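Long-range contacts in SUMO-1 cysteine protease S273R (African swine fever virus pig/Kenya/KEN-50/1950, PDB 6LJ9), which probably acts as a cysteine protease that matures the viral pp220 and pp62 polyproteins into core-shell proteins and dampens host innate immune responses: residues Y104-C110 and R148-G154; N84-L88 and Q229-P234; S12-I18 and T74-A78; E32-F36 and A56-Y60; G178-I183 and I211-T217. One frame throughout, in Å; residues are numbered along the deposited sequence.

Contact 1 (Y104-C110 and R148-G154); sequences YTKFFNC and RPCNTFG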
# COMPACT_ATOMS: atom_id res chain seq x y z
N TYR B 104 5.33 4.36 0.77
CA TYR B 104 4.10 3.97 1.44
C TYR B 104 3.08 5.08 1.23
O TYR B 104 3.05 6.07 1.97
CB TYR B 104 4.36 3.70 2.92
CG TYR B 104 5.39 2.62 3.17
CD1 TYR B 104 5.03 1.28 3.15
CD2 TYR B 104 6.72 2.94 3.42
CE1 TYR B 104 5.96 0.29 3.37
CE2 TYR B 104 7.66 1.95 3.64
CZ TYR B 104 7.27 0.63 3.61
OH TYR B 104 8.21 -0.36 3.84
N THR B 105 2.24 4.92 0.20
CA THR B 105 1.34 5.98 -0.24
C THR B 105 0.11 6.14 0.64
O THR B 105 -0.67 7.08 0.42
CB THR B 105 0.90 5.72 -1.68
OG1 THR B 105 0.20 4.47 -1.76
CG2 THR B 105 2.11 5.67 -2.60
N LYS B 106 -0.10 5.26 1.63
CA LYS B 106 -1.17 5.43 2.61
C LYS B 106 -0.61 5.78 3.99
O LYS B 106 -1.27 5.53 5.00
CB LYS B 106 -2.03 4.17 2.68
CG LYS B 106 -2.83 3.88 1.42
CD LYS B 106 -3.91 2.84 1.66
CE LYS B 106 -4.71 2.55 0.40
NZ LYS B 106 -3.88 1.90 -0.65
N PHE B 107 0.58 6.35 4.04
CA PHE B 107 1.26 6.69 5.28
C PHE B 107 1.30 8.20 5.45
O PHE B 107 1.71 8.92 4.53
CB PHE B 107 2.67 6.11 5.30
CG PHE B 107 3.53 6.63 6.41
CD1 PHE B 107 3.25 6.33 7.73
CD2 PHE B 107 4.64 7.42 6.14
CE1 PHE B 107 4.04 6.80 8.76
CE2 PHE B 107 5.44 7.90 7.16
CZ PHE B 107 5.14 7.59 8.47
N PHE B 108 0.87 8.68 6.61
CA PHE B 108 0.85 10.11 6.92
C PHE B 108 2.04 10.43 7.81
O PHE B 108 2.12 9.94 8.95
CB PHE B 108 -0.47 10.50 7.59
CG PHE B 108 -0.66 11.99 7.72
CD1 PHE B 108 -0.10 12.68 8.78
CD2 PHE B 108 -1.41 12.69 6.79
CE1 PHE B 108 -0.27 14.05 8.91
CE2 PHE B 108 -1.59 14.06 6.91
CZ PHE B 108 -1.02 14.74 7.97
N ASN B 109 2.96 11.24 7.31
CA ASN B 109 4.12 11.66 8.07
C ASN B 109 3.82 13.01 8.73
O ASN B 109 3.38 13.95 8.06
CB ASN B 109 5.36 11.76 7.17
CG ASN B 109 5.12 12.61 5.95
OD1 ASN B 109 4.31 12.26 5.09
ND2 ASN B 109 5.82 13.73 5.86
N CYS B 110 4.04 13.09 10.04
CA CYS B 110 3.67 14.29 10.77
C CYS B 110 4.57 15.45 10.35
O CYS B 110 5.74 15.24 10.03
CB CYS B 110 3.79 14.05 12.28
SG CYS B 110 5.44 13.63 12.84
N ARG B 148 -4.20 13.03 0.78
CA ARG B 148 -4.49 11.68 0.31
C ARG B 148 -4.99 10.86 1.49
O ARG B 148 -4.60 11.13 2.63
CB ARG B 148 -3.25 11.02 -0.31
CG ARG B 148 -2.11 10.83 0.67
CD ARG B 148 -0.87 10.28 -0.02
NE ARG B 148 0.16 9.90 0.95
CZ ARG B 148 1.37 9.46 0.62
NH1 ARG B 148 1.71 9.34 -0.65
NH2 ARG B 148 2.23 9.13 1.57
N PRO B 149 -5.85 9.87 1.26
CA PRO B 149 -6.32 9.02 2.36
C PRO B 149 -5.20 8.15 2.91
O PRO B 149 -4.54 7.42 2.16
CB PRO B 149 -7.44 8.19 1.72
CG PRO B 149 -7.10 8.17 0.27
CD PRO B 149 -6.48 9.50 -0.02
N CYS B 150 -4.99 8.23 4.22
CA CYS B 150 -3.94 7.49 4.90
C CYS B 150 -4.55 6.66 6.02
O CYS B 150 -5.35 7.18 6.82
CB CYS B 150 -2.88 8.44 5.47
SG CYS B 150 -2.07 9.49 4.23
N ASN B 151 -4.18 5.38 6.08
CA ASN B 151 -4.58 4.49 7.17
C ASN B 151 -3.44 4.18 8.12
O ASN B 151 -3.57 3.29 8.96
CB ASN B 151 -5.18 3.20 6.60
CG ASN B 151 -4.27 2.51 5.60
OD1 ASN B 151 -3.08 2.82 5.50
ND2 ASN B 151 -4.83 1.56 4.86
N THR B 152 -2.32 4.89 8.01
CA THR B 152 -1.23 4.80 8.97
C THR B 152 -0.70 6.20 9.26
O THR B 152 -0.66 7.06 8.38
CB THR B 152 -0.08 3.90 8.48
OG1 THR B 152 0.26 4.25 7.13
CG2 THR B 152 -0.47 2.44 8.54
N PHE B 153 -0.30 6.41 10.51
CA PHE B 153 0.21 7.68 10.98
C PHE B 153 1.49 7.44 11.76
O PHE B 153 1.56 6.54 12.60
CB PHE B 153 -0.83 8.41 11.85
CG PHE B 153 -0.36 9.72 12.40
CD1 PHE B 153 0.25 9.79 13.65
CD2 PHE B 153 -0.54 10.90 11.69
CE1 PHE B 153 0.68 11.00 14.16
CE2 PHE B 153 -0.12 12.11 12.20
CZ PHE B 153 0.49 12.16 13.44
N GLY B 154 2.51 8.26 11.50
CA GLY B 154 3.79 8.08 12.15
C GLY B 154 4.44 9.38 12.57
O GLY B 154 4.40 10.37 11.84

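Contact 2 (N84-L88 and Q229-P234); sequences NTGLL and QTECGP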
# COMPACT_ATOMS: atom_id res chain seq x y z
N ASN B 84 28.30 6.43 11.99
CA ASN B 84 28.72 6.81 13.33
C ASN B 84 27.49 6.79 14.22
O ASN B 84 26.36 6.65 13.76
CB ASN B 84 29.41 8.18 13.34
CG ASN B 84 28.50 9.30 12.88
OD1 ASN B 84 27.75 9.88 13.67
ND2 ASN B 84 28.56 9.62 11.59
N THR B 85 27.72 6.93 15.53
CA THR B 85 26.65 6.83 16.51
C THR B 85 26.10 8.20 16.91
O THR B 85 25.43 8.32 17.94
CB THR B 85 27.15 6.05 17.73
OG1 THR B 85 26.03 5.54 18.47
CG2 THR B 85 28.00 6.93 18.63
N GLY B 86 26.36 9.23 16.11
CA GLY B 86 25.87 10.56 16.43
C GLY B 86 24.35 10.59 16.53
O GLY B 86 23.65 9.81 15.88
N LEU B 87 23.86 11.50 17.36
CA LEU B 87 22.43 11.57 17.63
C LEU B 87 21.68 12.14 16.43
O LEU B 87 22.17 13.02 15.71
CB LEU B 87 22.15 12.43 18.86
CG LEU B 87 22.86 12.04 20.16
CD1 LEU B 87 22.22 12.74 21.35
CD2 LEU B 87 22.85 10.54 20.36
N LEU B 88 20.47 11.64 16.23
CA LEU B 88 19.61 12.11 15.16
C LEU B 88 19.01 13.46 15.51
O LEU B 88 18.64 13.72 16.66
CB LEU B 88 18.49 11.09 14.90
CG LEU B 88 18.68 10.14 13.72
CD1 LEU B 88 20.06 9.49 13.75
CD2 LEU B 88 17.59 9.08 13.71
N GLN B 229 23.46 4.99 24.75
CA GLN B 229 22.98 6.35 24.96
C GLN B 229 22.75 7.10 23.65
O GLN B 229 22.59 8.32 23.67
CB GLN B 229 23.96 7.13 25.83
CG GLN B 229 24.22 6.53 27.20
CD GLN B 229 25.29 7.28 27.97
OE1 GLN B 229 26.02 8.10 27.41
NE2 GLN B 229 25.38 7.02 29.27
N THR B 230 22.74 6.39 22.52
CA THR B 230 22.80 7.04 21.22
C THR B 230 21.75 6.59 20.22
O THR B 230 21.50 7.33 19.26
CB THR B 230 24.18 6.82 20.58
OG1 THR B 230 24.41 5.41 20.40
CG2 THR B 230 25.28 7.39 21.44
N GLU B 231 21.15 5.42 20.38
CA GLU B 231 20.36 4.81 19.32
C GLU B 231 18.85 4.99 19.49
O GLU B 231 18.08 4.31 18.81
CB GLU B 231 20.69 3.32 19.21
CG GLU B 231 22.17 3.05 19.05
CD GLU B 231 22.77 3.78 17.87
OE1 GLU B 231 22.32 3.54 16.73
OE2 GLU B 231 23.68 4.62 18.08
N CYS B 232 18.42 5.91 20.35
CA CYS B 232 16.98 6.15 20.51
C CYS B 232 16.36 6.68 19.22
O CYS B 232 15.19 6.40 18.94
CB CYS B 232 16.73 7.11 21.66
SG CYS B 232 17.61 8.68 21.54
N GLY B 233 17.13 7.44 18.44
CA GLY B 233 16.68 7.90 17.15
C GLY B 233 16.42 6.76 16.19
O GLY B 233 15.32 6.61 15.66
N PRO B 234 17.45 5.95 15.92
CA PRO B 234 17.23 4.75 15.09
C PRO B 234 16.17 3.82 15.63
O PRO B 234 15.45 3.19 14.84
CB PRO B 234 18.61 4.09 15.07
CG PRO B 234 19.56 5.22 15.25
CD PRO B 234 18.88 6.18 16.18
O HOH W 1 19.74 9.09 17.83

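Contact 3 (S12-I18 and T74-A78); sequences SECAEHI and TRFKA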
# COMPACT_ATOMS: atom_id res chain seq x y z
N SER B 12 21.38 0.09 0.78
CA SER B 12 21.62 0.95 -0.38
C SER B 12 21.29 2.40 -0.05
O SER B 12 20.37 2.68 0.72
CB SER B 12 20.77 0.48 -1.56
OG SER B 12 20.83 1.40 -2.64
N GLU B 13 22.06 3.32 -0.62
CA GLU B 13 21.85 4.74 -0.40
C GLU B 13 20.88 5.36 -1.40
O GLU B 13 20.56 6.55 -1.27
CB GLU B 13 23.18 5.50 -0.43
CG GLU B 13 23.82 5.59 -1.80
CD GLU B 13 24.95 6.60 -1.84
OE1 GLU B 13 25.22 7.24 -0.80
OE2 GLU B 13 25.57 6.76 -2.91
N CYS B 14 20.42 4.60 -2.39
CA CYS B 14 19.40 5.11 -3.30
C CYS B 14 18.08 5.25 -2.56
O CYS B 14 17.83 4.62 -1.54
CB CYS B 14 19.23 4.18 -4.50
SG CYS B 14 20.73 3.72 -5.40
N ALA B 15 17.21 6.11 -3.10
CA ALA B 15 15.88 6.26 -2.54
C ALA B 15 15.10 4.95 -2.66
O ALA B 15 15.30 4.18 -3.60
CB ALA B 15 15.12 7.40 -3.23
N GLU B 16 14.22 4.71 -1.69
CA GLU B 16 13.52 3.44 -1.62
C GLU B 16 12.62 3.21 -2.84
O GLU B 16 12.48 2.08 -3.31
CB GLU B 16 12.70 3.36 -0.33
CG GLU B 16 13.50 3.60 0.94
CD GLU B 16 13.66 2.34 1.78
OE1 GLU B 16 12.98 1.34 1.48
OE2 GLU B 16 14.46 2.37 2.74
N HIS B 17 12.01 4.28 -3.35
CA HIS B 17 11.12 4.16 -4.50
C HIS B 17 11.87 4.05 -5.83
O HIS B 17 11.22 3.90 -6.87
CB HIS B 17 10.16 5.35 -4.56
CG HIS B 17 10.85 6.68 -4.65
ND1 HIS B 17 11.37 7.33 -3.55
CD2 HIS B 17 11.09 7.48 -5.71
CE1 HIS B 17 11.90 8.47 -3.93
NE2 HIS B 17 11.75 8.59 -5.24
N ILE B 18 13.19 4.13 -5.82
CA ILE B 18 13.98 4.03 -7.04
C ILE B 18 14.07 2.56 -7.44
O ILE B 18 14.52 1.72 -6.66
CB ILE B 18 15.37 4.64 -6.87
CG1 ILE B 18 15.26 6.14 -6.59
CG2 ILE B 18 16.23 4.37 -8.10
CD1 ILE B 18 14.45 6.89 -7.62
N THR B 74 15.80 13.77 -4.41
CA THR B 74 14.78 12.94 -5.04
C THR B 74 15.22 11.51 -5.31
O THR B 74 14.35 10.63 -5.40
CB THR B 74 14.33 13.57 -6.37
OG1 THR B 74 15.45 13.68 -7.26
CG2 THR B 74 13.74 14.95 -6.14
N ARG B 75 16.52 11.24 -5.44
CA ARG B 75 16.99 9.91 -5.79
C ARG B 75 17.93 9.31 -4.75
O ARG B 75 18.41 8.18 -4.96
CB ARG B 75 17.69 9.94 -7.16
CG ARG B 75 16.78 10.35 -8.30
CD ARG B 75 17.46 10.16 -9.64
NE ARG B 75 17.78 8.76 -9.90
CZ ARG B 75 17.00 7.92 -10.57
NH1 ARG B 75 15.83 8.34 -11.06
NH2 ARG B 75 17.37 6.66 -10.76
N PHE B 76 18.21 10.00 -3.66
CA PHE B 76 19.05 9.48 -2.59
C PHE B 76 18.30 9.54 -1.27
O PHE B 76 17.32 10.28 -1.12
CB PHE B 76 20.36 10.26 -2.47
CG PHE B 76 21.34 9.99 -3.58
CD1 PHE B 76 21.25 10.68 -4.78
CD2 PHE B 76 22.35 9.06 -3.42
CE1 PHE B 76 22.15 10.44 -5.80
CE2 PHE B 76 23.25 8.81 -4.44
CZ PHE B 76 23.15 9.50 -5.63
N LYS B 77 18.76 8.75 -0.31
CA LYS B 77 18.22 8.82 1.03
C LYS B 77 18.71 10.10 1.72
O LYS B 77 19.62 10.78 1.25
CB LYS B 77 18.61 7.58 1.84
CG LYS B 77 17.93 6.31 1.37
CD LYS B 77 18.40 5.10 2.17
CE LYS B 77 17.62 3.85 1.78
NZ LYS B 77 18.16 2.62 2.43
N ALA B 78 18.08 10.42 2.84
CA ALA B 78 18.40 11.64 3.56
C ALA B 78 19.82 11.57 4.13
O ALA B 78 20.31 10.49 4.47
CB ALA B 78 17.40 11.89 4.68

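Contact 4 (E32-F36 and A56-Y60); sequences ELTSF and AVKAY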
# COMPACT_ATOMS: atom_id res chain seq x y z
N GLU B 32 26.65 12.65 -18.02
CA GLU B 32 27.40 13.90 -17.89
C GLU B 32 28.53 13.82 -16.88
O GLU B 32 29.47 14.62 -16.96
CB GLU B 32 26.44 15.03 -17.51
CG GLU B 32 25.26 15.20 -18.45
CD GLU B 32 25.60 16.04 -19.67
OE1 GLU B 32 25.13 17.20 -19.74
OE2 GLU B 32 26.33 15.55 -20.55
N LEU B 33 28.47 12.89 -15.92
CA LEU B 33 29.48 12.78 -14.87
C LEU B 33 30.22 11.45 -14.92
O LEU B 33 30.77 11.03 -13.90
CB LEU B 33 28.84 12.99 -13.50
CG LEU B 33 28.08 14.29 -13.30
CD1 LEU B 33 27.49 14.37 -11.90
CD2 LEU B 33 28.98 15.48 -13.56
N THR B 34 30.25 10.79 -16.07
CA THR B 34 30.94 9.50 -16.17
C THR B 34 32.44 9.64 -15.94
O THR B 34 33.09 8.68 -15.53
CB THR B 34 30.67 8.87 -17.54
OG1 THR B 34 31.42 7.66 -17.66
CG2 THR B 34 31.06 9.83 -18.65
N SER B 35 33.00 10.82 -16.21
CA SER B 35 34.42 11.04 -15.97
C SER B 35 34.73 11.04 -14.48
O SER B 35 35.71 10.43 -14.05
CB SER B 35 34.87 12.35 -16.62
OG SER B 35 36.20 12.67 -16.25
N PHE B 36 33.92 11.74 -13.69
CA PHE B 36 34.17 11.82 -12.25
C PHE B 36 33.81 10.52 -11.54
O PHE B 36 34.46 10.15 -10.56
CB PHE B 36 33.40 12.98 -11.64
CG PHE B 36 33.92 14.34 -12.04
CD1 PHE B 36 35.03 14.88 -11.41
CD2 PHE B 36 33.28 15.07 -13.03
CE1 PHE B 36 35.50 16.12 -11.77
CE2 PHE B 36 33.76 16.32 -13.39
CZ PHE B 36 34.87 16.85 -12.76
N ALA B 56 34.70 19.74 -6.80
CA ALA B 56 35.06 19.76 -8.21
C ALA B 56 33.89 19.34 -9.09
O ALA B 56 33.70 19.88 -10.18
CB ALA B 56 36.27 18.86 -8.46
N VAL B 57 33.10 18.36 -8.63
CA VAL B 57 31.93 17.93 -9.39
C VAL B 57 30.85 19.00 -9.35
O VAL B 57 30.12 19.21 -10.33
CB VAL B 57 31.42 16.58 -8.87
CG1 VAL B 57 30.20 16.12 -9.66
CG2 VAL B 57 32.52 15.53 -8.94
N LYS B 58 30.72 19.70 -8.22
CA LYS B 58 29.75 20.78 -8.12
C LYS B 58 30.05 21.89 -9.11
O LYS B 58 29.14 22.49 -9.69
CB LYS B 58 29.72 21.34 -6.69
CG LYS B 58 29.05 20.43 -5.67
CD LYS B 58 29.09 21.05 -4.29
CE LYS B 58 28.27 20.26 -3.29
NZ LYS B 58 28.34 20.84 -1.92
N ALA B 59 31.34 22.19 -9.32
CA ALA B 59 31.71 23.23 -10.28
C ALA B 59 31.44 22.78 -11.71
O ALA B 59 30.95 23.57 -12.53
CB ALA B 59 33.18 23.60 -10.10
N TYR B 60 31.75 21.52 -12.03
CA TYR B 60 31.48 21.01 -13.37
C TYR B 60 29.98 20.95 -13.64
O TYR B 60 29.53 21.18 -14.76
CB TYR B 60 32.11 19.63 -13.54
CG TYR B 60 31.99 19.06 -14.94
CD1 TYR B 60 32.93 19.36 -15.92
CD2 TYR B 60 30.93 18.22 -15.28
CE1 TYR B 60 32.82 18.84 -17.20
CE2 TYR B 60 30.81 17.70 -16.55
CZ TYR B 60 31.76 18.01 -17.51
OH TYR B 60 31.65 17.49 -18.78

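Contact 5 (G178-I183 and I211-T217); sequences GDCWSI and IHHTVKT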
# COMPACT_ATOMS: atom_id res chain seq x y z
N GLY B 178 -6.13 -2.49 10.25
CA GLY B 178 -6.76 -3.72 10.68
C GLY B 178 -8.15 -3.51 11.24
O GLY B 178 -8.70 -2.40 11.27
N ASP B 179 -8.74 -4.61 11.72
CA ASP B 179 -10.08 -4.55 12.28
C ASP B 179 -10.08 -3.89 13.65
O ASP B 179 -11.12 -3.37 14.07
CB ASP B 179 -10.69 -5.95 12.37
CG ASP B 179 -12.21 -5.92 12.50
OD1 ASP B 179 -12.86 -5.18 11.73
OD2 ASP B 179 -12.75 -6.63 13.36
N CYS B 180 -8.94 -3.89 14.35
CA CYS B 180 -8.77 -3.17 15.61
C CYS B 180 -7.67 -2.14 15.40
O CYS B 180 -6.49 -2.49 15.29
CB CYS B 180 -8.41 -4.13 16.74
SG CYS B 180 -7.67 -3.32 18.18
N TRP B 181 -8.06 -0.87 15.35
CA TRP B 181 -7.10 0.21 15.21
C TRP B 181 -6.39 0.44 16.54
O TRP B 181 -6.97 0.30 17.61
CB TRP B 181 -7.79 1.49 14.75
CG TRP B 181 -8.45 1.37 13.40
CD1 TRP B 181 -8.49 0.26 12.61
CD2 TRP B 181 -9.16 2.39 12.69
NE1 TRP B 181 -9.18 0.53 11.45
CE2 TRP B 181 -9.60 1.83 11.48
CE3 TRP B 181 -9.47 3.73 12.97
CZ2 TRP B 181 -10.33 2.56 10.54
CZ3 TRP B 181 -10.19 4.45 12.03
CH2 TRP B 181 -10.61 3.86 10.83
N SER B 182 -5.11 0.80 16.45
CA SER B 182 -4.28 0.96 17.63
C SER B 182 -3.50 2.26 17.56
O SER B 182 -2.98 2.63 16.50
CB SER B 182 -3.31 -0.22 17.79
OG SER B 182 -2.50 -0.37 16.64
N ILE B 183 -3.43 2.95 18.69
CA ILE B 183 -2.58 4.12 18.87
C ILE B 183 -1.41 3.68 19.74
O ILE B 183 -1.60 3.28 20.89
CB ILE B 183 -3.34 5.29 19.50
CG1 ILE B 183 -4.58 5.63 18.66
CG2 ILE B 183 -2.45 6.50 19.64
CD1 ILE B 183 -5.61 6.45 19.39
N ILE B 211 -15.48 6.83 13.53
CA ILE B 211 -15.49 6.15 12.23
C ILE B 211 -15.11 4.69 12.33
O ILE B 211 -15.12 3.99 11.31
CB ILE B 211 -14.58 6.87 11.21
CG1 ILE B 211 -13.12 6.78 11.65
CG2 ILE B 211 -14.99 8.32 11.05
CD1 ILE B 211 -12.15 7.36 10.65
N HIS B 212 -14.77 4.19 13.52
CA HIS B 212 -14.45 2.78 13.71
C HIS B 212 -14.91 2.35 15.09
O HIS B 212 -15.10 3.16 15.99
CB HIS B 212 -12.95 2.51 13.53
CG HIS B 212 -12.62 1.06 13.34
ND1 HIS B 212 -13.15 0.31 12.31
CD2 HIS B 212 -11.81 0.23 14.04
CE1 HIS B 212 -12.68 -0.93 12.39
NE2 HIS B 212 -11.87 -1.00 13.43
N HIS B 213 -15.08 1.03 15.24
CA HIS B 213 -15.67 0.47 16.45
C HIS B 213 -14.65 -0.02 17.47
O HIS B 213 -14.98 -0.09 18.66
CB HIS B 213 -16.61 -0.68 16.08
CG HIS B 213 -15.99 -1.71 15.19
ND1 HIS B 213 -15.07 -2.63 15.65
CD2 HIS B 213 -16.15 -1.96 13.87
CE1 HIS B 213 -14.70 -3.41 14.65
NE2 HIS B 213 -15.34 -3.03 13.56
N THR B 214 -13.43 -0.34 17.04
CA THR B 214 -12.41 -0.88 17.94
C THR B 214 -11.15 -0.05 17.81
O THR B 214 -10.45 -0.13 16.79
CB THR B 214 -12.13 -2.35 17.63
OG1 THR B 214 -13.36 -3.07 17.54
CG2 THR B 214 -11.27 -2.97 18.72
N VAL B 215 -10.85 0.75 18.83
CA VAL B 215 -9.65 1.58 18.87
C VAL B 215 -8.97 1.37 20.21
O VAL B 215 -9.59 1.59 21.26
CB VAL B 215 -9.97 3.07 18.65
CG1 VAL B 215 -8.69 3.87 18.52
CG2 VAL B 215 -10.85 3.26 17.42
N LYS B 216 -7.71 0.95 20.18
CA LYS B 216 -6.93 0.72 21.39
C LYS B 216 -5.82 1.76 21.51
O LYS B 216 -5.22 2.16 20.51
CB LYS B 216 -6.30 -0.68 21.39
CG LYS B 216 -7.28 -1.83 21.50
CD LYS B 216 -6.52 -3.15 21.58
CE LYS B 216 -7.45 -4.35 21.62
NZ LYS B 216 -6.70 -5.63 21.64
N THR B 217 -5.55 2.19 22.74
CA THR B 217 -4.35 2.93 23.07
C THR B 217 -3.37 1.98 23.74
O THR B 217 -3.75 1.20 24.62
CB THR B 217 -4.65 4.12 23.99
OG1 THR B 217 -5.18 3.64 25.23
CG2 THR B 217 -5.65 5.06 23.34

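Contact 1 (Y104-C110 and R148-G154)
Lys106 O is gripped twice by Thr152, whose hydroxyl OG1 lies 2.9 Å away and whose backbone N lies 3.3 Å away. The amide meets the oxygen nearly along the C=O axis, whereas OG1 comes from above the carbonyl plane. A chi1 of 47° makes this possible by setting OG1 between Thr152's own N and carbonyl carbon, at the edge of the Phe107 ring. Parallel pairing follows, with backbone hydrogen bonds from Phe108 N to Thr152 O at 2.8 Å and from Gly154 N to Phe108 O at 3.1 Å. Arg148 reaches back over the turn from Tyr104 to Phe107: NH2 bonds Phe107 O at 3.0 Å, within both the guanidinium and the carbonyl plane, while Thr105 O lies over one guanidinium face. On the face carrying Phe108 and Phe153, the two rings lie side by side and meet rim to rim, CD1 of Phe108 being 3.4 Å from CD2 of Phe153, with Cys150 SG at the Phe108 edge. Past the strand, Cys110 forms a disulfide with Cys155. Carbonyls of the turn and of an edge strand are thus met by a threonine and an arginine, and Arg148 NH2, which also bonds Ala101 O, links that strand to the end of helix 90-103.

Contact 2 (N84-L88 and Q229-P234)
The approach to the N-terminus of helix 232-244 is where Thr85 of loop 84-88 meets Thr230 and Glu231, just before Cys232, the inferred catalytic nucleophile. Thr85 provides the cross-loop polar link: its OG1 donates to Glu231 OE2 at 2.6 Å, meeting the carboxylate oxygen nearly along its C-O axis. Thr230 OG1 donates to the same OE2, also at 2.6 Å, on the anti lone pair. The hydroxyl oxygens OG1 of Thr85 and OG1 of Thr230 are themselves only 2.5 Å apart, a crowding that leaves the fine detail of this double grip doubtful. Glu231 brings its carboxylate back to the loop by a bend at chi2 (-55°), although its CB points away from it. The other oxygen, OE1, forms a salt bridge with Arg266, which also bonds Gly86 O. Toward the helix start, a water joins both segments, accepting from Leu88 N at 3.1 Å and donating to Thr230 O at 2.9 Å, with a weak third bond from Gly233 N. Apolar contacts flank it. Leu87 CD2 sits 3.6 Å from Thr230 CA, and Leu88 CD2 comes 3.6 Å from Gly233 C, with Pro234 CD beside it. The Arg266 salt bridge probably keeps Glu231 ionised, and through this carboxylate loop 84-88 and Arg266 are tied to the residue just before the helix of Cys232.

Contact 3 (S12-I18 and T74-A78)
Lys77 runs straight from CG onward, every later torsion near 180°, and with CG anti to its carbonyl carbon (chi1 -69°) the chain lies along the backbone of 12-14, so that NZ reaches Ser12 O at 2.8 Å. That bond is nearly collinear with the carbonyl, and the methylenes pass Cys14 O on the way, CG at 3.4 Å. NZ also bonds His268 O, while Glu16 OE2 forms only a long salt bridge to the same NZ at 3.7 Å. Glu13 takes the position between its N and carbonyl carbon (chi1 70°), which lays it side by side with Phe76. Its OE2 stands at the ring edge, 3.5 Å from Phe76 CE2, and the carboxylate and ring planes are almost perpendicular. OE1 is bonded to Ser49 and to the amide of Ile272. The backbones form a single bridge around Cys14 and Phe76, joining the loop between helices 3-6 and 27-32 to the end of helix 68-75 and the residues after it: Lys77 N donates to Glu13 O and Ala15 N to Arg75 O, both at 3.0 Å. Ile18, poorly ordered, sets CD1 over one face of the Arg75 guanidinium, whose NE bonds the carbonyl of Cys24, the disulfide partner of Cys14. With its ammonium bonded to two carbonyl oxygens, Lys77 is probably balanced more closely by their dipoles than by Glu16, which is paired with Arg241.

Contact 4 (E32-F36 and A56-Y60)
Apolar packing of aromatic and branched side chains sets helix 34-37 and the residues before it against helix 55-64, in the N-terminal helical part of the chain; the centre of the contact lies about 31 Å from that of the chain. Phe36 is the pivot. Its edge is turned toward the face of Tyr60 in an offset edge-to-face pair, with ring centroids 5.4 Å apart and planes at 62°, and its CE2 comes 3.6 Å from Tyr60 CG. The tyrosine ring is placed for this by a chi1 of -175°, which carries CG anti to its backbone N. One face of the same Phe36 ring receives Val57, whose CG2 stands 3.9 Å from the centroid in a CH-pi contact. Leu33 fills the neighbouring position, its CD1 lying 3.9 Å from Val57 CG1 and its CD2 3.8 Å from Tyr60 CD2, so the two branches of one leucine touch two residues one helical turn apart. Glu32 O approaches the tyrosine ring at CE2, 3.4 Å away. Beyond the two segments, Phe36 packs on Leu43 and pairs with Lys39 in a cation-pi contact, Leu33 meets Ile52 and Leu66 in the adjoining loops, and Leu33 and Val57 both rest on Leu68, where helix 68-75 follows helix 55-64.

Contact 5 (G178-I183 and I211-T217)
Strands 181-183 and 215-217 run parallel, their axes 4.5 Å apart at 23°, and pair Trp181 with Val215, Ser182 with Lys216 and Ile183 with Thr217. The pairing is held by Lys216 N to Trp181 O at 2.8 Å and Ile183 N to Lys216 O at 2.7 Å, and Trp181 N bonds Thr214 O at the entry. Ahead of the strands, His212 lies flat on Trp181 in a face-to-face stack, its ring centroid 3.8 Å from that of the five-membered ring and the planes 10° apart. The histidine's CB covers the six-membered ring, 3.6 Å from its centroid. With its CG anti to the backbone N (chi1 -164°), His212 also turns NE2 to Asp179 O, a 2.6 Å bond that lies in the imidazole plane but comes from above the carbonyl plane. Ile211 CD1 meets the outer edge of the indole. On the other sheet face, Cys180 SG packs between Thr214 CG2 and the Lys216 methylenes, CD at 3.6 Å. Ser182 OG bonds Asp179 of the second subunit, and Cys180 touches Cys180 of that subunit, so this part meets the second subunit. In the chain, the pair forms the strands of a beta-alpha-beta crossover: helix 195-208 covers the Trp181 and Ile183 side, Ile211 leans on helix 129-134, and strand 169-175 lies on the far flank of 181-186.

Contacts 1 and 5 are the strand pairings at the two outer ends of one mixed sheet, about 16 Å apart between centres. Contact 1 is buried and supplements its backbone pairing with side-chain donors; contact 5 is partly buried, sits where the second subunit meets the chain, and adds an aromatic stack. Contact 2, partly buried, belongs to the active-site helix on the opposite side of the chain's centre from contact 1, and relies on a carboxylate and a water rather than strand pairing. Contacts 3 and 4 lie in the N-terminal part, joined through helices 55-64 and 68-75. There, contact 3 is rich in backbone and lysine hydrogen bonds, whereas contact 4, far out from the centre, is almost purely apolar.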